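FEZ-1 protein (Fluoribacter gormanii, PDB 5WCK) is a monomeric subclass B3 metallo-beta-lactamase that binds two zinc ions and probably hydrolyses the beta-lactam ring of antibiotics. Local coordinates at residues I210-H215 with N234-P239; P10-G15 with L160-K165; L38-L43 with L67-A72. The protein carries 2 engineered substitutions. One frame throughout, in Å; residues are numbered along the deposited sequence.

Interaction 1: residues I210-H215 with N234-P239; sequences IFLGSH and NPFVDP. With ZN (zinc ion), chain C.
A single backbone bridge, Ile210 to Val237, joins the outermost strand 210-213 of the five-stranded sheet to the loop between helices 221-229 and 239-262. Phe236 O is the polar centre of the contact. Phe236 O accepts a weak hydrogen bond from Phe211 N at 3.4 Å. Ile210 CA makes a CH...O contact with the same Phe236 O at 3.3 Å. A water gives a further bond to Phe236 O, 2.8 Å away, and another to Phe211 O at 2.7 Å. The loop is shaped by a type I turn from Asn234 to Val237, and by an Asx turn in which Phe236 N donates to Asn234 OD1.

Apolar branches fill in around this bridge. Ile210 CG1 meets Val237 CG2 at 3.8 Å. Leu212 CD2 approaches Phe236 CD1 obliquely at 4.3 Å. On Phe211, CG lies opposite the backbone N (chi1 169°), which carries the ring alongside Asp238. There Asp238 OD2 lies at the ring edge, 3.7 Å from Phe211 CD2, with ring and carboxylate planes 51° apart. That oxygen also forms a salt bridge with Lys224, while Asp238 OD1 caps helix 239-262 at Gly241 N. Beyond the strand, His215 NE2 binds a zinc ion together with Asp75, His76 and a water.

With one weak direct bond, the backbone link is probably reinforced by the bridging water. Asp238, tied to both Lys224 and the helix start, is probably held as a carboxylate beside the Phe211 edge.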
ATOM      1  N   ILE A 210      -2.995  -2.622 -14.219  1.00  6.27           N
ATOM      2  CA  ILE A 210      -2.090  -1.556 -13.787  1.00  6.61           C
ATOM      3  C   ILE A 210      -1.484  -1.990 -12.451  1.00  5.98           C
ATOM      4  O   ILE A 210      -2.169  -2.118 -11.447  1.00  8.31           O
ATOM      5  CB  ILE A 210      -2.791  -0.195 -13.739  1.00  8.39           C
ATOM      6  CG1 ILE A 210      -3.137   0.264 -15.162  1.00 11.05           C
ATOM      7  CG2 ILE A 210      -1.926   0.859 -13.027  1.00  8.28           C
ATOM      8  CD1 ILE A 210      -4.062   1.425 -15.224  1.00 11.36           C
ATOM      9  N   PHE A 211      -0.208  -2.326 -12.525  1.00  4.96           N
ATOM     10  CA  PHE A 211       0.531  -3.042 -11.507  1.00  4.72           C
ATOM     11  C   PHE A 211       1.242  -2.053 -10.587  1.00  5.82           C
ATOM     12  O   PHE A 211       2.168  -1.385 -11.015  1.00  6.32           O
ATOM     13  CB  PHE A 211       1.507  -3.993 -12.203  1.00  5.15           C
ATOM     14  CG  PHE A 211       2.552  -4.641 -11.336  1.00  5.35           C
ATOM     15  CD1 PHE A 211       2.351  -4.908  -9.990  1.00  6.85           C
ATOM     16  CD2 PHE A 211       3.772  -4.968 -11.888  1.00  5.69           C
ATOM     17  CE1 PHE A 211       3.354  -5.497  -9.229  1.00  8.68           C
ATOM     18  CE2 PHE A 211       4.782  -5.531 -11.127  1.00  6.34           C
ATOM     19  CZ  PHE A 211       4.570  -5.792  -9.802  1.00  7.48           C
ATOM     20  N   LEU A 212       0.787  -1.963  -9.337  1.00  5.19           N
ATOM     21  CA  LEU A 212       1.350  -1.005  -8.369  1.00  4.29           C
ATOM     22  C   LEU A 212       1.606  -1.730  -7.045  1.00  6.49           C
ATOM     23  O   LEU A 212       1.279  -2.943  -6.887  1.00  5.72           O
ATOM     24  CB  LEU A 212       0.375   0.165  -8.190  1.00  5.09           C
ATOM     25  CG  LEU A 212       0.023   0.927  -9.465  1.00  6.35           C
ATOM     26  CD1 LEU A 212      -1.145   1.878  -9.222  1.00  5.30           C
ATOM     27  CD2 LEU A 212       1.230   1.695  -9.988  1.00  8.27           C
ATOM     28  N   GLY A 213       2.178  -0.994  -6.089  1.00  5.92           N
ATOM     29  CA  GLY A 213       2.541  -1.581  -4.822  1.00  6.53           C
ATOM     30  C   GLY A 213       2.920  -0.543  -3.792  1.00  6.07           C
ATOM     31  O   GLY A 213       2.988   0.650  -4.056  1.00  6.48           O
ATOM     32  N   SER A 214       3.084  -1.028  -2.570  1.00  6.13           N
ATOM     33  CA  SER A 214       3.448  -0.161  -1.428  1.00  6.98           C
ATOM     34  C   SER A 214       4.890   0.363  -1.531  1.00  7.86           C
ATOM     35  O   SER A 214       5.206   1.377  -0.904  1.00  5.99           O
ATOM     36  CB  SER A 214       3.188  -0.879  -0.160  1.00  6.32           C
ATOM     37  OG  SER A 214       3.881  -2.121  -0.121  1.00  6.85           O
ATOM     38  N   HIS A 215       5.747  -0.313  -2.305  1.00  6.59           N
ATOM     39  CA  HIS A 215       7.099   0.119  -2.563  1.00  6.43           C
ATOM     40  C   HIS A 215       7.336   0.204  -4.077  1.00  7.61           C
ATOM     41  O   HIS A 215       6.950  -0.691  -4.840  1.00  7.51           O
ATOM     42  CB  HIS A 215       8.145  -0.822  -1.939  1.00  8.26           C
ATOM     43  CG  HIS A 215       8.191  -0.809  -0.455  1.00  7.72           C
ATOM     44  ND1 HIS A 215       9.112  -0.036   0.230  1.00  8.08           N
ATOM     45  CD2 HIS A 215       7.440  -1.418   0.482  1.00  8.96           C
ATOM     46  CE1 HIS A 215       8.942  -0.214   1.523  1.00  9.94           C
ATOM     47  NE2 HIS A 215       7.929  -1.053   1.716  1.00  7.18           N
ATOM     48  N   ASN A 234       0.876   3.749 -21.981  1.00 20.54           N
ATOM     49  CA  ASN A 234       0.953   3.611 -20.531  1.00 16.95           C
ATOM     50  C   ASN A 234       1.855   2.477 -20.088  1.00 11.91           C
ATOM     51  O   ASN A 234       1.444   1.395 -20.121  1.00 11.99           O
ATOM     52  CB  ASN A 234      -0.448   3.603 -19.959  1.00 15.33           C
ATOM     53  CG  ASN A 234      -0.363   4.083 -18.543  1.00 16.04           C
ATOM     54  OD1 ASN A 234       0.685   3.963 -17.949  1.00 18.08           O
ATOM     55  ND2 ASN A 234      -1.452   4.615 -18.039  1.00 19.76           N
ATOM     56  N   PRO A 235       3.100   2.777 -19.706  1.00  9.96           N
ATOM     57  CA  PRO A 235       3.979   1.730 -19.205  1.00 10.36           C
ATOM     58  C   PRO A 235       3.569   1.137 -17.845  1.00  6.90           C
ATOM     59  O   PRO A 235       4.094   0.076 -17.485  1.00 11.00           O
ATOM     60  CB  PRO A 235       5.341   2.416 -19.054  1.00 14.87           C
ATOM     61  CG  PRO A 235       5.016   3.884 -18.949  1.00 14.99           C
ATOM     62  CD  PRO A 235       3.768   4.084 -19.776  1.00 18.33           C
ATOM     63  N   PHE A 236       2.605   1.780 -17.164  1.00  7.29           N
ATOM     64  CA  PHE A 236       2.119   1.251 -15.895  1.00  6.50           C
ATOM     65  C   PHE A 236       1.056   0.179 -16.159  1.00  6.69           C
ATOM     66  O   PHE A 236       0.690  -0.528 -15.246  1.00  7.33           O
ATOM     67  CB  PHE A 236       1.644   2.370 -14.971  1.00  6.20           C
ATOM     68  CG  PHE A 236       2.807   3.192 -14.480  1.00  6.39           C
ATOM     69  CD1 PHE A 236       3.574   2.758 -13.418  1.00  5.92           C
ATOM     70  CD2 PHE A 236       3.221   4.318 -15.177  1.00  7.75           C
ATOM     71  CE1 PHE A 236       4.702   3.458 -13.014  1.00  7.35           C
ATOM     72  CE2 PHE A 236       4.336   5.026 -14.767  1.00  7.14           C
ATOM     73  CZ  PHE A 236       5.084   4.588 -13.702  1.00  6.62           C
ATOM     74  N   VAL A 237       0.591   0.042 -17.401  1.00  6.79           N
ATOM     75  CA  VAL A 237      -0.206  -1.143 -17.805  1.00  6.20           C
ATOM     76  C   VAL A 237       0.791  -2.273 -18.033  1.00  6.31           C
ATOM     77  O   VAL A 237       1.535  -2.278 -19.017  1.00  8.79           O
ATOM     78  CB  VAL A 237      -1.081  -0.873 -19.050  1.00  5.85           C
ATOM     79  CG1 VAL A 237      -1.809  -2.133 -19.519  1.00  8.85           C
ATOM     80  CG2 VAL A 237      -2.054   0.247 -18.800  1.00  7.71           C
ATOM     81  N   ASP A 238       0.828  -3.209 -17.070  1.00  5.57           N
ATOM     82  CA  ASP A 238       1.861  -4.236 -17.059  1.00  6.69           C
ATOM     83  C   ASP A 238       1.293  -5.514 -16.458  1.00  6.28           C
ATOM     84  O   ASP A 238       1.748  -5.980 -15.420  1.00  6.64           O
ATOM     85  CB  ASP A 238       3.078  -3.776 -16.260  1.00  6.68           C
ATOM     86  CG  ASP A 238       4.265  -4.727 -16.274  1.00  7.84           C
ATOM     87  OD1 ASP A 238       4.346  -5.597 -17.190  1.00  9.05           O
ATOM     88  OD2 ASP A 238       5.121  -4.605 -15.358  1.00  8.30           O
ATOM     89  N   PRO A 239       0.313  -6.149 -17.115  1.00  6.27           N
ATOM     90  CA  PRO A 239      -0.256  -7.397 -16.607  1.00  6.40           C
ATOM     91  C   PRO A 239       0.743  -8.555 -16.502  1.00  9.06           C
ATOM     92  O   PRO A 239       0.627  -9.387 -15.584  1.00  8.47           O
ATOM     93  CB  PRO A 239      -1.386  -7.716 -17.595  1.00  8.76           C
ATOM     94  CG  PRO A 239      -0.998  -6.962 -18.848  1.00  8.57           C
ATOM     95  CD  PRO A 239      -0.352  -5.701 -18.344  1.00  8.49           C
TER
HETATM   96 ZN    ZN C 301       7.191  -1.540   3.568  1.00 11.16          ZN
HETATM   97  O   HOH W   1       2.876  -0.911 -13.540  1.00  6.58           O
HETATM   98  O   HOH W   2       7.013  -2.560   5.295  1.00 18.67           O

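Interaction 2: residues P10-G15 with L160-K165; sequences PFRIAG and LKDHGK. With SO4 (sulfate ion), chain H.
Ala14 and Leu160 form the close side of this contact. Ala14 CB lies 3.8 Å from Leu160 CD1, and Leu160 CD2 reaches Ala14 O at 3.7 Å. Next to them the backbones come close, with Gly15 CA 3.4 Å from Lys161 O. Asp162 CG adds a contact at 4.1 Å from Ala14 CB. No direct hydrogen bond crosses between the segments. Asn234, from outside the two segments, ties them together: its ND2 donates to both Asp162 OD2 and Ile13 O.

The strands belong to different sheets. Strand 11-14 is outermost in the seven-stranded sheet, and strand 154-162 lies in the five-stranded one. Their short segments run 103° apart. The contact thus joins the edge of one sheet to a strand of the other in the alpha-beta/beta-alpha sandwich of the family. A classic beta bulge at Ile13 and Ala14, facing Leu17, shapes the first strand.

The outer side is looser. Arg12 bends at chi3 (73°), and its NH1 donates to Gly15 O at 3.0 Å, in the carbonyl plane and on a lone pair. The same Arg12 NH1 stays 4.2 Å from Asp162 OD1, beyond a salt bridge. A water spans this gap, bound to Arg12 NH2 but only weakly to Asp162 OD1.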
ATOM      1  N   PRO A  10       5.796  13.884  -8.934  1.00  8.11           N
ATOM      2  CA  PRO A  10       4.446  13.326  -8.975  1.00  8.34           C
ATOM      3  C   PRO A  10       3.935  13.281 -10.419  1.00  8.88           C
ATOM      4  O   PRO A  10       4.381  14.073 -11.274  1.00  9.84           O
ATOM      5  CB  PRO A  10       3.658  14.295  -8.088  1.00  9.34           C
ATOM      6  CG  PRO A  10       4.359  15.635  -8.297  1.00 10.07           C
ATOM      7  CD  PRO A  10       5.826  15.262  -8.411  1.00 11.36           C
ATOM      8  N   PHE A  11       2.995  12.376 -10.709  1.00  7.12           N
ATOM      9  CA  PHE A  11       2.506  12.207 -12.059  1.00  6.48           C
ATOM     10  C   PHE A  11       1.167  11.473 -12.035  1.00  8.01           C
ATOM     11  O   PHE A  11       0.834  10.845 -11.031  1.00  9.18           O
ATOM     12  CB  PHE A  11       3.516  11.470 -12.951  1.00  7.31           C
ATOM     13  CG  PHE A  11       3.825  10.062 -12.523  1.00  6.35           C
ATOM     14  CD1 PHE A  11       4.776   9.826 -11.545  1.00  6.95           C
ATOM     15  CD2 PHE A  11       3.154   8.990 -13.089  1.00  6.13           C
ATOM     16  CE1 PHE A  11       5.052   8.527 -11.151  1.00  7.63           C
ATOM     17  CE2 PHE A  11       3.424   7.696 -12.688  1.00  9.32           C
ATOM     18  CZ  PHE A  11       4.366   7.478 -11.717  1.00  8.35           C
ATOM     19  N   ARG A  12       0.427  11.596 -13.130  1.00  8.44           N
ATOM     20  CA  ARG A  12      -0.786  10.831 -13.335  1.00  9.03           C
ATOM     21  C   ARG A  12      -0.436   9.428 -13.841  1.00  8.14           C
ATOM     22  O   ARG A  12       0.219   9.267 -14.875  1.00  9.58           O
ATOM     23  CB  ARG A  12      -1.719  11.559 -14.306  1.00  8.89           C
ATOM     24  CG  ARG A  12      -3.125  10.997 -14.352  1.00 10.44           C
ATOM     25  CD  ARG A  12      -4.105  11.971 -14.980  1.00 16.22           C
ATOM     26  NE  ARG A  12      -3.855  12.025 -16.403  1.00 17.95           N
ATOM     27  CZ  ARG A  12      -4.325  11.144 -17.274  1.00 32.57           C
ATOM     28  NH1 ARG A  12      -5.141  10.188 -16.862  1.00 20.19           N
ATOM     29  NH2 ARG A  12      -3.990  11.218 -18.554  1.00 23.80           N
ATOM     30  N   ILE A  13      -0.931   8.396 -13.138  1.00  7.66           N
ATOM     31  CA  ILE A  13      -0.707   7.010 -13.530  1.00  7.47           C
ATOM     32  C   ILE A  13      -1.695   6.633 -14.640  1.00  9.96           C
ATOM     33  O   ILE A  13      -1.324   6.186 -15.699  1.00 11.29           O
ATOM     34  CB  ILE A  13      -0.822   6.066 -12.317  1.00  9.53           C
ATOM     35  CG1 ILE A  13       0.245   6.358 -11.256  1.00  7.84           C
ATOM     36  CG2 ILE A  13      -0.792   4.608 -12.774  1.00 10.04           C
ATOM     37  CD1 ILE A  13      -0.003   5.760  -9.873  1.00  7.89           C
ATOM     38  N   ALA A  14      -2.983   6.830 -14.377  1.00  7.45           N
ATOM     39  CA  ALA A  14      -4.074   6.475 -15.306  1.00 10.16           C
ATOM     40  C   ALA A  14      -5.365   7.028 -14.715  1.00 10.66           C
ATOM     41  O   ALA A  14      -5.490   7.106 -13.508  1.00  8.78           O
ATOM     42  CB  ALA A  14      -4.172   4.977 -15.460  1.00 11.07           C
ATOM     43  N   GLY A  15      -6.316   7.403 -15.574  1.00 11.50           N
ATOM     44  CA  GLY A  15      -7.596   7.923 -15.080  1.00  9.60           C
ATOM     45  C   GLY A  15      -7.376   9.023 -14.050  1.00  8.23           C
ATOM     46  O   GLY A  15      -6.614   9.971 -14.284  1.00 10.49           O
ATOM     47  N   LEU A 160      -9.932   1.866 -13.790  1.00 11.83           N
ATOM     48  CA  LEU A 160      -9.520   3.159 -14.324  1.00 13.27           C
ATOM     49  C   LEU A 160      -9.809   3.152 -15.835  1.00 15.67           C
ATOM     50  O   LEU A 160      -9.583   2.143 -16.507  1.00 16.91           O
ATOM     51  CB  LEU A 160      -8.017   3.384 -14.079  1.00 13.28           C
ATOM     52  CG  LEU A 160      -7.587   3.570 -12.622  1.00 11.15           C
ATOM     53  CD1 LEU A 160      -6.089   3.517 -12.466  1.00 13.58           C
ATOM     54  CD2 LEU A 160      -8.127   4.879 -12.062  1.00 20.67           C
ATOM     55  N   LYS A 161     -10.352   4.256 -16.345  1.00 21.62           N
ATOM     56  CA  LYS A 161     -10.470   4.440 -17.786  1.00 21.39           C
ATOM     57  C   LYS A 161      -9.275   5.274 -18.250  1.00 26.53           C
ATOM     58  O   LYS A 161      -9.018   6.329 -17.681  1.00 27.45           O
ATOM     59  CB  LYS A 161     -11.801   5.108 -18.142  1.00 31.91           C
ATOM     60  CG  LYS A 161     -12.182   4.983 -19.614  1.00 65.99           C
ATOM     61  CD  LYS A 161     -13.389   5.794 -20.035  1.00 77.74           C
ATOM     62  CE  LYS A 161     -13.670   5.673 -21.519  1.00 86.66           C
ATOM     63  NZ  LYS A 161     -15.022   6.176 -21.861  1.00 94.03           N
ATOM     64  N   ASP A 162      -8.546   4.775 -19.256  1.00 23.81           N
ATOM     65  CA  ASP A 162      -7.326   5.406 -19.813  1.00 24.69           C
ATOM     66  C   ASP A 162      -7.333   5.230 -21.336  1.00 29.09           C
ATOM     67  O   ASP A 162      -7.386   4.105 -21.841  1.00 24.21           O
ATOM     68  CB  ASP A 162      -6.051   4.795 -19.211  1.00 30.44           C
ATOM     69  CG  ASP A 162      -4.769   5.570 -19.492  1.00 36.14           C
ATOM     70  OD1 ASP A 162      -4.764   6.802 -19.293  1.00 59.08           O
ATOM     71  OD2 ASP A 162      -3.786   4.937 -19.906  1.00 34.33           O
ATOM     72  N   HIS A 163      -7.288   6.354 -22.063  1.00 34.83           N
ATOM     73  CA  HIS A 163      -7.304   6.355 -23.528  1.00 31.12           C
ATOM     74  C   HIS A 163      -8.483   5.514 -24.039  1.00 32.07           C
ATOM     75  O   HIS A 163      -8.329   4.704 -24.957  1.00 33.73           O
ATOM     76  CB  HIS A 163      -5.953   5.863 -24.075  1.00 42.40           C
ATOM     77  CG  HIS A 163      -4.805   6.750 -23.717  1.00 53.29           C
ATOM     78  ND1 HIS A 163      -4.172   6.678 -22.487  1.00 64.60           N
ATOM     79  CD2 HIS A 163      -4.183   7.735 -24.407  1.00 42.88           C
ATOM     80  CE1 HIS A 163      -3.208   7.579 -22.444  1.00 77.48           C
ATOM     81  NE2 HIS A 163      -3.193   8.236 -23.607  1.00 69.67           N
ATOM     82  N   GLY A 164      -9.645   5.682 -23.397  1.00 26.34           N
ATOM     83  CA  GLY A 164     -10.899   5.070 -23.823  1.00 28.30           C
ATOM     84  C   GLY A 164     -11.058   3.614 -23.402  1.00 33.98           C
ATOM     85  O   GLY A 164     -12.084   3.005 -23.705  1.00 33.20           O
ATOM     86  N   LYS A 165     -10.067   3.057 -22.693  1.00 19.06           N
ATOM     87  CA  LYS A 165     -10.000   1.629 -22.371  1.00 16.75           C
ATOM     88  C   LYS A 165     -10.045   1.429 -20.841  1.00 16.15           C
ATOM     89  O   LYS A 165      -9.744   2.331 -20.099  1.00 23.51           O
ATOM     90  CB  LYS A 165      -8.764   1.024 -23.031  1.00 23.70           C
ATOM     91  CG  LYS A 165      -8.922   0.878 -24.542  1.00 30.90           C
ATOM     92  CD  LYS A 165      -7.745   0.261 -25.235  1.00 39.63           C
ATOM     93  CE  LYS A 165      -6.639   1.258 -25.510  1.00 62.38           C
ATOM     94  NZ  LYS A 165      -5.660   0.721 -26.486  1.00 60.47           N
TER
HETATM   95  S   SO4 H 306      -5.842  -2.644 -24.129  0.70 28.04           S
HETATM   96  O1  SO4 H 306      -4.833  -3.567 -23.610  0.70 22.32           O
HETATM   97  O2  SO4 H 306      -5.306  -1.260 -24.044  0.70 27.83           O
HETATM   98  O3  SO4 H 306      -6.100  -2.941 -25.565  0.70 26.71           O
HETATM   99  O4  SO4 H 306      -7.117  -2.756 -23.403  0.70 21.94           O
HETATM  100  O   HOH W   3      -5.530   9.708 -20.686  1.00 41.68           O

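Interaction 3: residues L38-L43 with L67-A72; sequences LINSDL and LLISHA. With ZN (zinc ion), chain D.
Asn40 and Ser70 meet through a pair of hydrogen bonds. Asn40 OD1 accepts from Ser70 N at 2.8 Å, with the donor tilted 19° from the carbonyl plane. Asn40 ND2 donates to Ser70 OG at 3.1 Å, with the hydroxyl oxygen in the plane of the amide. Oxygen and nitrogen of the amide thus each have a partner on Ser70, and this fixes which way round the group sits. ND2 also donates to Ala26 O. The torsion at Asn40 (chi1 -60°) sets CG beside the backbone N, which lets the amide reach Ser70 on segment 67-72.

Two main-chain bonds come next. Leu68 N donates to Leu38 O at 2.8 Å, and Asn40 N donates to Leu68 O at 2.8 Å. They pair the two strands in parallel.

Side chains pack on both faces of the sheet. On one, Leu38 and Leu67 lie side by side and point the same way, with Leu38 CD2 4.0 Å from Leu67 CD1. Ser41 CB touches the same Leu67 methyl at 4.4 Å, while Ser41 OG bonds to Ser80. On the other face, Ile39 CG1 lies 4.2 Å from Leu68 CD1.

Helix 47-56 connects strands 35-39 and 64-68 in a beta-alpha-beta unit. Just beyond strand 64-68, His71 NE2 binds zinc at 2.1 Å, with His73, His149 and a water. His71 opens the His-X-His-X-Asp-His signature of metallo-beta-lactamases, which follows the carboxy-terminal end of the strand.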
ATOM      1  N   LEU A  38      -6.051   9.746  -0.237  1.00  5.35           N
ATOM      2  CA  LEU A  38      -4.612   9.533  -0.146  1.00  6.38           C
ATOM      3  C   LEU A  38      -4.345   8.133   0.412  1.00  6.27           C
ATOM      4  O   LEU A  38      -4.951   7.738   1.427  1.00  6.42           O
ATOM      5  CB  LEU A  38      -3.993  10.604   0.759  1.00  6.91           C
ATOM      6  CG  LEU A  38      -2.498  10.465   1.009  1.00  9.47           C
ATOM      7  CD1 LEU A  38      -1.686  10.633  -0.261  1.00  6.57           C
ATOM      8  CD2 LEU A  38      -2.012  11.458   2.056  1.00 12.14           C
ATOM      9  N   ILE A  39      -3.444   7.391  -0.251  1.00  5.63           N
ATOM     10  CA  ILE A  39      -3.027   6.035   0.213  1.00  4.91           C
ATOM     11  C   ILE A  39      -1.531   6.096   0.567  1.00  5.68           C
ATOM     12  O   ILE A  39      -0.774   6.451  -0.303  1.00  6.03           O
ATOM     13  CB  ILE A  39      -3.297   4.954  -0.858  1.00  7.16           C
ATOM     14  CG1 ILE A  39      -4.699   5.066  -1.460  1.00  6.00           C
ATOM     15  CG2 ILE A  39      -3.078   3.580  -0.252  1.00  7.40           C
ATOM     16  CD1 ILE A  39      -5.103   3.883  -2.325  1.00  7.08           C
ATOM     17  N   ASN A  40      -1.227   5.785   1.832  1.00  4.94           N
ATOM     18  CA  ASN A  40       0.120   5.706   2.462  1.00  5.91           C
ATOM     19  C   ASN A  40       0.616   7.085   2.926  1.00  7.24           C
ATOM     20  O   ASN A  40       0.848   7.903   2.106  1.00  7.52           O
ATOM     21  CB  ASN A  40       1.136   4.869   1.681  1.00  4.32           C
ATOM     22  CG  ASN A  40       0.688   3.433   1.520  1.00  5.91           C
ATOM     23  OD1 ASN A  40       0.214   2.828   2.446  1.00  6.55           O
ATOM     24  ND2 ASN A  40       0.870   2.880   0.337  1.00  5.44           N
ATOM     25  N   SER A  41       0.810   7.237   4.235  1.00  6.12           N
ATOM     26  CA  SER A  41       1.302   8.502   4.839  1.00  6.72           C
ATOM     27  C   SER A  41       2.831   8.460   4.982  1.00  9.47           C
ATOM     28  O   SER A  41       3.404   9.486   5.232  1.00  8.97           O
ATOM     29  CB  SER A  41       0.642   8.725   6.156  1.00  7.41           C
ATOM     30  OG  SER A  41       0.806   7.573   6.946  1.00  8.00           O
ATOM     31  N   ASP A  42       3.423   7.275   4.814  1.00  8.37           N
ATOM     32  CA  ASP A  42       4.885   7.119   4.796  1.00  7.11           C
ATOM     33  C   ASP A  42       5.489   7.564   6.136  1.00  8.26           C
ATOM     34  O   ASP A  42       4.864   7.464   7.179  1.00  9.38           O
ATOM     35  CB  ASP A  42       5.460   7.798   3.560  1.00  8.91           C
ATOM     36  CG  ASP A  42       4.831   7.345   2.252  1.00 10.50           C
ATOM     37  OD1 ASP A  42       4.208   6.261   2.258  1.00 10.02           O
ATOM     38  OD2 ASP A  42       4.989   8.072   1.248  1.00 10.63           O
ATOM     39  N   LEU A  43       6.759   7.979   6.110  1.00  9.18           N
ATOM     40  CA  LEU A  43       7.409   8.443   7.348  1.00  8.83           C
ATOM     41  C   LEU A  43       6.925   9.863   7.675  1.00  9.95           C
ATOM     42  O   LEU A  43       6.510  10.605   6.773  1.00 11.87           O
ATOM     43  CB  LEU A  43       8.924   8.451   7.144  1.00  8.84           C
ATOM     44  CG  LEU A  43       9.550   7.143   6.691  1.00  9.81           C
ATOM     45  CD1 LEU A  43      11.028   7.348   6.391  1.00 12.52           C
ATOM     46  CD2 LEU A  43       9.338   6.053   7.718  1.00  9.21           C
ATOM     47  N   LEU A  67      -7.949   8.964   4.187  1.00  5.99           N
ATOM     48  CA  LEU A  67      -6.600   8.419   4.279  1.00  6.01           C
ATOM     49  C   LEU A  67      -6.694   6.906   4.448  1.00  6.46           C
ATOM     50  O   LEU A  67      -7.410   6.413   5.342  1.00  6.24           O
ATOM     51  CB  LEU A  67      -5.882   9.032   5.489  1.00  7.14           C
ATOM     52  CG  LEU A  67      -4.470   8.502   5.765  1.00  8.18           C
ATOM     53  CD1 LEU A  67      -3.503   8.746   4.613  1.00  9.12           C
ATOM     54  CD2 LEU A  67      -3.919   9.111   7.039  1.00  8.82           C
ATOM     55  N   LEU A  68      -6.014   6.178   3.546  1.00  6.06           N
ATOM     56  CA  LEU A  68      -5.891   4.717   3.558  1.00  4.58           C
ATOM     57  C   LEU A  68      -4.410   4.360   3.620  1.00  4.06           C
ATOM     58  O   LEU A  68      -3.558   5.210   3.343  1.00  5.11           O
ATOM     59  CB  LEU A  68      -6.497   4.122   2.282  1.00  5.98           C
ATOM     60  CG  LEU A  68      -7.883   4.602   1.896  1.00  4.85           C
ATOM     61  CD1 LEU A  68      -8.272   4.045   0.538  1.00  6.19           C
ATOM     62  CD2 LEU A  68      -8.904   4.236   2.963  1.00  5.48           C
ATOM     63  N   ILE A  69      -4.144   3.100   3.971  1.00  4.95           N
ATOM     64  CA  ILE A  69      -2.816   2.548   3.986  1.00  6.09           C
ATOM     65  C   ILE A  69      -2.809   1.168   3.329  1.00  4.91           C
ATOM     66  O   ILE A  69      -3.820   0.439   3.305  1.00  6.53           O
ATOM     67  CB  ILE A  69      -2.237   2.485   5.405  1.00  5.28           C
ATOM     68  CG1 ILE A  69      -3.107   1.660   6.354  1.00  7.14           C
ATOM     69  CG2 ILE A  69      -1.965   3.890   5.922  1.00  5.89           C
ATOM     70  CD1 ILE A  69      -2.507   1.420   7.731  1.00  8.37           C
ATOM     71  N   SER A  70      -1.614   0.769   2.869  1.00  4.54           N
ATOM     72  CA  SER A  70      -1.387  -0.597   2.390  1.00  5.31           C
ATOM     73  C   SER A  70      -1.359  -1.588   3.563  1.00  5.76           C
ATOM     74  O   SER A  70      -1.929  -2.659   3.491  1.00  7.43           O
ATOM     75  CB  SER A  70      -0.096  -0.698   1.622  1.00  5.16           C
ATOM     76  OG  SER A  70      -0.197  -0.005   0.382  1.00  6.20           O
ATOM     77  N   HIS A  71      -0.601  -1.249   4.602  1.00  4.90           N
ATOM     78  CA  HIS A  71      -0.525  -2.106   5.775  1.00  4.99           C
ATOM     79  C   HIS A  71       0.092  -1.326   6.943  1.00  6.18           C
ATOM     80  O   HIS A  71       0.708  -0.295   6.746  1.00  6.40           O
ATOM     81  CB  HIS A  71       0.230  -3.413   5.473  1.00  5.03           C
ATOM     82  CG  HIS A  71       1.686  -3.296   5.182  1.00  6.12           C
ATOM     83  ND1 HIS A  71       2.204  -3.319   3.883  1.00  5.29           N
ATOM     84  CD2 HIS A  71       2.750  -3.211   6.005  1.00  6.54           C
ATOM     85  CE1 HIS A  71       3.522  -3.270   3.945  1.00  7.94           C
ATOM     86  NE2 HIS A  71       3.889  -3.213   5.231  1.00  6.90           N
ATOM     87  N   ALA A  72      -0.091  -1.874   8.151  1.00  6.12           N
ATOM     88  CA  ALA A  72       0.275  -1.190   9.402  1.00  5.60           C
ATOM     89  C   ALA A  72       1.735  -1.468   9.778  1.00  8.07           C
ATOM     90  O   ALA A  72       2.010  -2.189  10.725  1.00  8.96           O
ATOM     91  CB  ALA A  72      -0.672  -1.599  10.512  1.00  6.91           C
TER
HETATM   92 ZN    ZN D 302       5.727  -3.906   5.937  1.00  8.50          ZN
HETATM   93  O   HOH W   2       7.013  -2.560   5.295  1.00 18.67           O

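Overall arrangement
Interaction 3 lies deep, its centre about 6 Å from the centre of the chain, and every touching residue is buried. Interaction 1 is also largely buried but farther out, and interaction 2 is partly open to solvent. Interactions 1 and 2 adjoin: Phe236 packs on Phe11, and Ile210 on Ala14. Both reach the five-stranded sheet, through strands 210-213 and 154-162. Interactions 2 and 3 do not touch, though both reach the seven-stranded sheet. Interactions 1 and 3 meet where Ser214 packs on Ser70, and a single water binds the zinc ion of each. The chemistry follows the depth. Strong direct bonds dominate 38-43 with 67-72, while weak or water-borne links serve the two outer contacts.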